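Local coordinates for protein putative O-acetylhomoserine (Thiol)-lyase (Campylobacter jejuni, PDB 4OC9) that probably uses pyridoxal 5'-phosphate to transfer the aminocarboxypropyl group of O-acetylhomoserine to sulfide or a thiol, at residues D[93-107]-D[120-133]. Sequence-based numbering, arbitrary orientation.
Sequences INLASSGDNVAYSNK and LKNFGIEAREFDID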
ATOM      1  N   ILE D  93      12.280  28.796   1.150  1.00 16.83           N
ATOM      2  CA  ILE D  93      11.168  29.766   1.086  1.00 16.65           C
ATOM      3  C   ILE D  93      10.597  30.080   2.448  1.00 15.59           C
ATOM      4  O   ILE D  93       9.950  31.101   2.591  1.00 16.31           O
ATOM      5  CB  ILE D  93      10.026  29.355   0.138  1.00 15.77           C
ATOM      6  CG1 ILE D  93       9.365  28.059   0.636  1.00 17.10           C
ATOM      7  CG2 ILE D  93      10.555  29.245  -1.290  1.00 17.06           C
ATOM      8  CD1 ILE D  93       8.250  27.543  -0.248  1.00 16.11           C
ATOM      9  N   ASN D  94      10.842  29.242   3.451  1.00 15.74           N
ATOM     10  CA  ASN D  94      10.290  29.539   4.758  1.00 16.50           C
ATOM     11  C   ASN D  94      11.137  30.630   5.394  1.00 19.36           C
ATOM     12  O   ASN D  94      10.767  31.202   6.420  1.00 18.41           O
ATOM     13  CB  ASN D  94      10.334  28.322   5.675  1.00 17.16           C
ATOM     14  CG  ASN D  94       9.400  28.460   6.861  1.00 17.28           C
ATOM     15  OD1 ASN D  94       8.333  29.076   6.752  1.00 16.78           O
ATOM     16  ND2 ASN D  94       9.722  27.798   7.947  1.00 17.42           N
ATOM     17  N   LEU D  95      12.300  30.875   4.790  1.00 21.84           N
ATOM     18  CA  LEU D  95      13.265  31.868   5.252  1.00 22.61           C
ATOM     19  C   LEU D  95      13.452  33.068   4.325  1.00 22.19           C
ATOM     20  O   LEU D  95      13.626  34.183   4.807  1.00 21.41           O
ATOM     21  CB  LEU D  95      14.625  31.199   5.426  1.00 23.77           C
ATOM     22  CG  LEU D  95      14.695  30.079   6.464  1.00 24.73           C
ATOM     23  CD1 LEU D  95      16.030  29.363   6.406  1.00 23.67           C
ATOM     24  CD2 LEU D  95      14.410  30.623   7.856  1.00 25.66           C
ATOM     25  N   ALA D  96      13.397  32.837   3.016  1.00 20.68           N
ATOM     26  CA  ALA D  96      13.568  33.904   2.043  1.00 21.23           C
ATOM     27  C   ALA D  96      12.346  34.091   1.154  1.00 26.61           C
ATOM     28  O   ALA D  96      11.647  33.134   0.804  1.00 24.72           O
ATOM     29  CB  ALA D  96      14.767  33.613   1.170  1.00 19.45           C
ATOM     30  N   SER D  97      12.103  35.350   0.797  1.00 28.99           N
ATOM     31  CA  SER D  97      10.995  35.727  -0.067  1.00 30.36           C
ATOM     32  C   SER D  97      11.554  36.654  -1.146  1.00 30.21           C
ATOM     33  O   SER D  97      12.744  36.996  -1.127  1.00 30.93           O
ATOM     34  CB  SER D  97       9.854  36.365   0.725  1.00 33.95           C
ATOM     35  OG  SER D  97      10.314  37.494   1.436  1.00 39.64           O
ATOM     36  N   SER D  98      10.710  37.057  -2.080  1.00 26.73           N
ATOM     37  CA  SER D  98      11.147  37.919  -3.160  1.00 30.06           C
ATOM     38  C   SER D  98      12.002  39.126  -2.668  1.00 30.42           C
ATOM     39  O   SER D  98      11.643  39.850  -1.725  1.00 32.65           O
ATOM     40  CB  SER D  98       9.938  38.399  -3.965  1.00 30.40           C
ATOM     41  OG  SER D  98      10.371  39.088  -5.117  1.00 36.47           O
ATOM     42  N   GLY D  99      13.133  39.332  -3.329  1.00 27.72           N
ATOM     43  CA  GLY D  99      14.056  40.413  -2.994  1.00 26.28           C
ATOM     44  C   GLY D  99      15.182  39.988  -2.060  1.00 24.41           C
ATOM     45  O   GLY D  99      16.126  40.734  -1.832  1.00 22.54           O
ATOM     46  N   ASP D 100      15.082  38.799  -1.489  1.00 21.21           N
ATOM     47  CA  ASP D 100      16.111  38.323  -0.592  1.00 20.68           C
ATOM     48  C   ASP D 100      17.110  37.446  -1.359  1.00 21.13           C
ATOM     49  O   ASP D 100      16.942  37.159  -2.547  1.00 19.45           O
ATOM     50  CB  ASP D 100      15.465  37.513   0.546  1.00 21.76           C
ATOM     51  CG  ASP D 100      14.539  38.353   1.433  1.00 21.96           C
ATOM     52  OD1 ASP D 100      14.721  39.585   1.459  1.00 21.89           O
ATOM     53  OD2 ASP D 100      13.653  37.756   2.117  1.00 22.41           O
ATOM     54  N   ASN D 101      18.152  37.017  -0.663  1.00 21.00           N
ATOM     55  CA  ASN D 101      19.122  36.141  -1.268  1.00 21.74           C
ATOM     56  C   ASN D 101      19.489  35.043  -0.282  1.00 17.58           C
ATOM     57  O   ASN D 101      19.230  35.148   0.928  1.00 13.82           O
ATOM     58  CB  ASN D 101      20.352  36.925  -1.737  1.00 26.76           C
ATOM     59  CG  ASN D 101      21.163  37.503  -0.608  1.00 27.65           C
ATOM     60  OD1 ASN D 101      21.949  36.806   0.017  1.00 29.33           O
ATOM     61  ND2 ASN D 101      21.107  38.809  -0.473  1.00 31.96           N
ATOM     62  N   VAL D 102      20.054  33.973  -0.824  1.00 15.78           N
ATOM     63  CA  VAL D 102      20.473  32.847  -0.009  1.00 15.75           C
ATOM     64  C   VAL D 102      21.850  32.472  -0.466  1.00 14.93           C
ATOM     65  O   VAL D 102      22.155  32.539  -1.660  1.00 14.87           O
ATOM     66  CB  VAL D 102      19.542  31.599  -0.120  1.00 15.72           C
ATOM     67  CG1 VAL D 102      18.131  31.933   0.359  1.00 16.50           C
ATOM     68  CG2 VAL D 102      19.480  31.073  -1.553  1.00 16.23           C
ATOM     69  N   ALA D 103      22.668  32.038   0.489  1.00 14.09           N
ATOM     70  CA  ALA D 103      24.034  31.606   0.214  1.00 13.86           C
ATOM     71  C   ALA D 103      24.041  30.078   0.127  1.00 15.26           C
ATOM     72  O   ALA D 103      23.508  29.398   1.021  1.00 13.14           O
ATOM     73  CB  ALA D 103      24.970  32.061   1.314  1.00 12.80           C
ATOM     74  N   TYR D 104      24.678  29.543  -0.913  1.00 15.81           N
ATOM     75  CA  TYR D 104      24.714  28.109  -1.074  1.00 17.49           C
ATOM     76  C   TYR D 104      26.078  27.560  -1.499  1.00 16.76           C
ATOM     77  O   TYR D 104      26.813  28.173  -2.250  1.00 21.80           O
ATOM     78  CB  TYR D 104      23.663  27.691  -2.112  1.00 17.84           C
ATOM     79  CG  TYR D 104      23.999  28.070  -3.552  1.00 19.08           C
ATOM     80  CD1 TYR D 104      23.835  29.369  -4.024  1.00 20.25           C
ATOM     81  CD2 TYR D 104      24.417  27.106  -4.454  1.00 19.44           C
ATOM     82  CE1 TYR D 104      24.135  29.699  -5.341  1.00 18.40           C
ATOM     83  CE2 TYR D 104      24.687  27.421  -5.771  1.00 18.56           C
ATOM     84  CZ  TYR D 104      24.555  28.721  -6.203  1.00 18.49           C
ATOM     85  OH  TYR D 104      24.837  29.017  -7.503  1.00 19.25           O
ATOM     86  N   SER D 105      26.383  26.384  -1.008  1.00 15.66           N
ATOM     87  CA  SER D 105      27.624  25.700  -1.316  1.00 16.40           C
ATOM     88  C   SER D 105      27.736  25.333  -2.796  1.00 16.39           C
ATOM     89  O   SER D 105      26.756  24.948  -3.450  1.00 20.67           O
ATOM     90  CB  SER D 105      27.749  24.420  -0.445  1.00 16.51           C
ATOM     91  OG  SER D 105      28.867  23.650  -0.818  1.00 15.58           O
ATOM     92  N   ASN D 106      28.948  25.450  -3.310  1.00 18.20           N
ATOM     93  CA  ASN D 106      29.242  25.152  -4.701  1.00 20.80           C
ATOM     94  C   ASN D 106      29.373  23.645  -4.903  1.00 21.79           C
ATOM     95  O   ASN D 106      29.575  23.167  -6.014  1.00 19.79           O
ATOM     96  CB  ASN D 106      30.524  25.851  -5.155  1.00 25.91           C
ATOM     97  CG  ASN D 106      31.776  25.352  -4.425  1.00 29.48           C
ATOM     98  OD1 ASN D 106      31.729  24.794  -3.322  1.00 32.22           O
ATOM     99  ND2 ASN D 106      32.911  25.601  -5.029  1.00 39.68           N
ATOM    100  N   LYS D 107      29.316  22.897  -3.805  1.00 22.74           N
ATOM    101  CA  LYS D 107      29.411  21.434  -3.881  1.00 22.86           C
ATOM    102  C   LYS D 107      28.160  20.754  -3.266  1.00 22.07           C
ATOM    103  O   LYS D 107      28.157  20.382  -2.091  1.00 17.50           O
ATOM    104  CB  LYS D 107      30.698  20.911  -3.243  1.00 23.25           C
ATOM    105  CG  LYS D 107      31.944  21.445  -3.917  1.00 23.12           C
ATOM    106  CD  LYS D 107      33.216  20.812  -3.402  1.00 23.26           C
ATOM    107  CE  LYS D 107      34.388  21.477  -4.060  1.00 22.43           C
ATOM    108  NZ  LYS D 107      35.657  20.800  -3.721  1.00 24.33           N
ATOM    109  N   LEU D 120      14.611  29.267  -8.294  1.00 19.74           N
ATOM    110  CA  LEU D 120      14.196  30.290  -7.321  1.00 21.03           C
ATOM    111  C   LEU D 120      14.187  31.744  -7.887  1.00 22.57           C
ATOM    112  O   LEU D 120      13.536  32.613  -7.280  1.00 21.01           O
ATOM    113  CB  LEU D 120      14.971  30.225  -6.007  1.00 20.63           C
ATOM    114  CG  LEU D 120      14.732  28.989  -5.135  1.00 22.90           C
ATOM    115  CD1 LEU D 120      15.635  29.041  -3.932  1.00 22.72           C
ATOM    116  CD2 LEU D 120      13.290  28.887  -4.692  1.00 23.84           C
ATOM    117  N   LYS D 121      14.878  32.014  -9.002  1.00 22.81           N
ATOM    118  CA  LYS D 121      14.859  33.363  -9.595  1.00 27.67           C
ATOM    119  C   LYS D 121      13.427  33.738  -9.940  1.00 26.19           C
ATOM    120  O   LYS D 121      13.008  34.874  -9.727  1.00 22.90           O
ATOM    121  CB  LYS D 121      15.661  33.459 -10.885  1.00 35.18           C
ATOM    122  CG  LYS D 121      17.153  33.389 -10.758  1.00 36.85           C
ATOM    123  CD  LYS D 121      17.779  33.486 -12.137  1.00 39.85           C
ATOM    124  CE  LYS D 121      19.300  33.449 -11.912  1.00 42.78           C
ATOM    125  NZ  LYS D 121      20.265  33.610 -13.034  1.00 46.39           N
ATOM    126  N   ASN D 122      12.685  32.763 -10.473  1.00 24.33           N
ATOM    127  CA  ASN D 122      11.276  32.959 -10.834  1.00 21.37           C
ATOM    128  C   ASN D 122      10.465  33.520  -9.690  1.00 18.99           C
ATOM    129  O   ASN D 122       9.429  34.151  -9.908  1.00 17.41           O
ATOM    130  CB  ASN D 122      10.667  31.644 -11.285  1.00 21.60           C
ATOM    131  CG  ASN D 122      11.240  31.179 -12.605  1.00 22.47           C
ATOM    132  OD1 ASN D 122      11.178  31.909 -13.582  1.00 28.72           O
ATOM    133  ND2 ASN D 122      11.728  29.949 -12.661  1.00 23.05           N
ATOM    134  N   PHE D 123      10.930  33.317  -8.467  1.00 17.06           N
ATOM    135  CA  PHE D 123      10.201  33.834  -7.328  1.00 18.07           C
ATOM    136  C   PHE D 123      10.910  35.058  -6.703  1.00 18.83           C
ATOM    137  O   PHE D 123      10.599  35.450  -5.571  1.00 17.90           O
ATOM    138  CB  PHE D 123       9.959  32.748  -6.269  1.00 17.51           C
ATOM    139  CG  PHE D 123       9.395  31.455  -6.824  1.00 17.68           C
ATOM    140  CD1 PHE D 123       8.372  31.458  -7.753  1.00 17.07           C
ATOM    141  CD2 PHE D 123       9.754  30.243  -6.250  1.00 17.06           C
ATOM    142  CE1 PHE D 123       7.835  30.267  -8.232  1.00 19.96           C
ATOM    143  CE2 PHE D 123       9.216  29.040  -6.713  1.00 17.83           C
ATOM    144  CZ  PHE D 123       8.249  29.043  -7.697  1.00 17.98           C
ATOM    145  N   GLY D 124      11.844  35.637  -7.451  1.00 17.56           N
ATOM    146  CA  GLY D 124      12.580  36.803  -7.005  1.00 19.39           C
ATOM    147  C   GLY D 124      13.545  36.545  -5.881  1.00 21.10           C
ATOM    148  O   GLY D 124      13.818  37.436  -5.066  1.00 19.97           O
ATOM    149  N   ILE D 125      14.057  35.315  -5.824  1.00 21.22           N
ATOM    150  CA  ILE D 125      15.004  34.912  -4.793  1.00 19.65           C
ATOM    151  C   ILE D 125      16.364  34.688  -5.438  1.00 22.13           C
ATOM    152  O   ILE D 125      16.551  33.784  -6.265  1.00 24.75           O
ATOM    153  CB  ILE D 125      14.523  33.679  -4.026  1.00 19.66           C
ATOM    154  CG1 ILE D 125      13.215  34.020  -3.295  1.00 20.55           C
ATOM    155  CG2 ILE D 125      15.575  33.238  -3.025  1.00 17.48           C
ATOM    156  CD1 ILE D 125      12.546  32.854  -2.582  1.00 19.72           C
ATOM    157  N   GLU D 126      17.302  35.543  -5.051  1.00 20.15           N
ATOM    158  CA  GLU D 126      18.653  35.517  -5.569  1.00 22.55           C
ATOM    159  C   GLU D 126      19.501  34.461  -4.886  1.00 23.62           C
ATOM    160  O   GLU D 126      19.403  34.263  -3.671  1.00 24.00           O
ATOM    161  CB  GLU D 126      19.303  36.901  -5.347  1.00 24.74           C
ATOM    162  CG  GLU D 126      20.744  37.021  -5.827  1.00 28.47           C
ATOM    163  CD  GLU D 126      21.397  38.385  -5.530  1.00 31.05           C
ATOM    164  OE1 GLU D 126      20.673  39.327  -5.139  1.00 28.61           O
ATOM    165  OE2 GLU D 126      22.646  38.507  -5.692  1.00 30.03           O
ATOM    166  N   ALA D 127      20.362  33.817  -5.662  1.00 22.81           N
ATOM    167  CA  ALA D 127      21.256  32.799  -5.132  1.00 23.83           C
ATOM    168  C   ALA D 127      22.714  33.250  -5.263  1.00 25.34           C
ATOM    169  O   ALA D 127      23.115  33.765  -6.307  1.00 26.47           O
ATOM    170  CB  ALA D 127      21.064  31.483  -5.852  1.00 22.93           C
ATOM    171  N   ARG D 128      23.484  33.056  -4.193  1.00 26.05           N
ATOM    172  CA  ARG D 128      24.902  33.424  -4.147  1.00 29.53           C
ATOM    173  C   ARG D 128      25.762  32.246  -3.704  1.00 26.15           C
ATOM    174  O   ARG D 128      25.765  31.879  -2.545  1.00 22.88           O
ATOM    175  CB  ARG D 128      25.134  34.609  -3.194  1.00 31.74           C
ATOM    176  CG  ARG D 128      24.384  35.869  -3.600  1.00 34.20           C
ATOM    177  CD  ARG D 128      24.609  36.989  -2.606  1.00 36.90           C
ATOM    178  NE  ARG D 128      23.825  38.179  -2.949  1.00 40.96           N
ATOM    179  CZ  ARG D 128      23.790  39.285  -2.215  1.00 41.72           C
ATOM    180  NH1 ARG D 128      24.489  39.368  -1.083  1.00 46.56           N
ATOM    181  NH2 ARG D 128      23.046  40.304  -2.600  1.00 41.56           N
ATOM    182  N   GLU D 129      26.503  31.705  -4.663  1.00 25.03           N
ATOM    183  CA  GLU D 129      27.401  30.600  -4.473  1.00 23.91           C
ATOM    184  C   GLU D 129      28.598  30.925  -3.565  1.00 24.19           C
ATOM    185  O   GLU D 129      29.025  32.079  -3.458  1.00 23.89           O
ATOM    186  CB  GLU D 129      27.992  30.235  -5.829  1.00 27.77           C
ATOM    187  CG  GLU D 129      28.881  28.997  -5.866  1.00 35.16           C
ATOM    188  CD  GLU D 129      29.593  28.834  -7.208  1.00 39.40           C
ATOM    189  OE1 GLU D 129      30.074  27.723  -7.568  1.00 48.31           O
ATOM    190  OE2 GLU D 129      29.675  29.838  -7.926  1.00 45.01           O
ATOM    191  N   PHE D 130      29.106  29.914  -2.856  1.00 22.66           N
ATOM    192  CA  PHE D 130      30.284  30.121  -1.999  1.00 22.10           C
ATOM    193  C   PHE D 130      31.013  28.792  -2.022  1.00 23.18           C
ATOM    194  O   PHE D 130      30.418  27.749  -2.329  1.00 23.17           O
ATOM    195  CB  PHE D 130      29.998  30.607  -0.564  1.00 20.74           C
ATOM    196  CG  PHE D 130      29.404  29.565   0.349  1.00 20.83           C
ATOM    197  CD1 PHE D 130      28.045  29.395   0.441  1.00 20.42           C
ATOM    198  CD2 PHE D 130      30.236  28.786   1.158  1.00 19.48           C
ATOM    199  CE1 PHE D 130      27.518  28.455   1.303  1.00 21.95           C
ATOM    200  CE2 PHE D 130      29.717  27.859   2.031  1.00 19.27           C
ATOM    201  CZ  PHE D 130      28.350  27.682   2.095  1.00 22.08           C
ATOM    202  N   ASP D 131      32.303  28.846  -1.719  1.00 22.35           N
ATOM    203  CA  ASP D 131      33.145  27.677  -1.709  1.00 26.27           C
ATOM    204  C   ASP D 131      33.293  27.141  -0.269  1.00 26.65           C
ATOM    205  O   ASP D 131      33.836  27.843   0.602  1.00 23.25           O
ATOM    206  CB  ASP D 131      34.511  28.072  -2.295  1.00 26.13           C
ATOM    207  CG  ASP D 131      35.497  26.898  -2.415  1.00 27.80           C
ATOM    208  OD1 ASP D 131      35.170  25.712  -2.133  1.00 22.33           O
ATOM    209  OD2 ASP D 131      36.642  27.190  -2.816  1.00 32.50           O
ATOM    210  N   ILE D 132      32.828  25.915  -0.024  1.00 23.65           N
ATOM    211  CA  ILE D 132      32.946  25.338   1.323  1.00 25.07           C
ATOM    212  C   ILE D 132      34.395  25.154   1.730  1.00 25.56           C
ATOM    213  O   ILE D 132      34.680  25.006   2.912  1.00 28.94           O
ATOM    214  CB  ILE D 132      32.336  23.938   1.534  1.00 28.91           C
ATOM    215  CG1 ILE D 132      32.790  23.061   0.390  1.00 32.36           C
ATOM    216  CG2 ILE D 132      30.841  23.971   1.567  1.00 29.01           C
ATOM    217  CD1 ILE D 132      32.847  21.625   0.817  1.00 38.65           C
ATOM    218  N   ASP D 133      35.295  25.069   0.757  1.00 25.72           N
ATOM    219  CA  ASP D 133      36.724  24.894   1.038  1.00 25.84           C
ATOM    220  C   ASP D 133      37.446  26.195   1.355  1.00 26.27           C
ATOM    221  O   ASP D 133      38.576  26.171   1.780  1.00 33.01           O
ATOM    222  CB  ASP D 133      37.413  24.194  -0.131  1.00 28.88           C
ATOM    223  CG  ASP D 133      37.001  22.733  -0.271  1.00 31.49           C
ATOM    224  OD1 ASP D 133      36.719  22.098   0.760  1.00 31.83           O
ATOM    225  OD2 ASP D 133      37.038  22.201  -1.407  1.00 38.49           O
TER
HETATM  226  O   HOH W   1      18.995  40.121  -2.265  1.00 19.32           O
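Asn101 (chi1 67°) turns its amide in between its own N and C, and Arg128 (chi1 -61°) runs out in a straight chain to its guanidinium; these two shapes bring the amide flat over the guanidinium, ND2 lying 3.2 Å from CZ with the planes 15° apart. Two donors cannot bond each other, so each turns to an acceptor. Glu126 OE2 receives Arg128 NE at 3.0 Å in a salt bridge, Asp143 and the Val141 carbonyl take NH1, and Asn101 ND2 bonds Asp143, while its OD1 is held by Thr146. A planar amide suits this spot because it can stack and bond at once. On the opposite face of the sheet, Tyr104 lays its flat ring on the neighbouring strand's backbone, Glu129 CA sitting 3.9 Å from the centroid in a CH-pi contact; CE1 meets the small Ala127 CB at 3.6 Å, and Ile116 of helix 110-119 packs on Tyr104 and Ala127. Phe130, equally flat, covers Ser105 CA on the Asn101 face, 4.1 Å from its centroid. Backbone bonds alternate between parallel strands 101-105 and 126-130, among them Val102 N to Glu126 O (2.9 Å) and Arg128 N to Val102 O. Before the strands, Gly99, whose positive phi suits the type II turn from Ser97 to Asp100, gives its N to Gly124 O at 2.7 Å. Beyond them the long, extended Lys107 spans the gap to Asp133: NZ, also bonded to Gln158, forms a salt bridge with OD2 (3.0 Å), and Tyr326 OH bonds both. With helix 110-119 as the connection, this is a beta-alpha-beta crossover ending in 126-130, one of the two edge strands, within this chain, of the seven-stranded sheet characteristic of the large domain of fold-type I pyridoxal-phosphate enzymes.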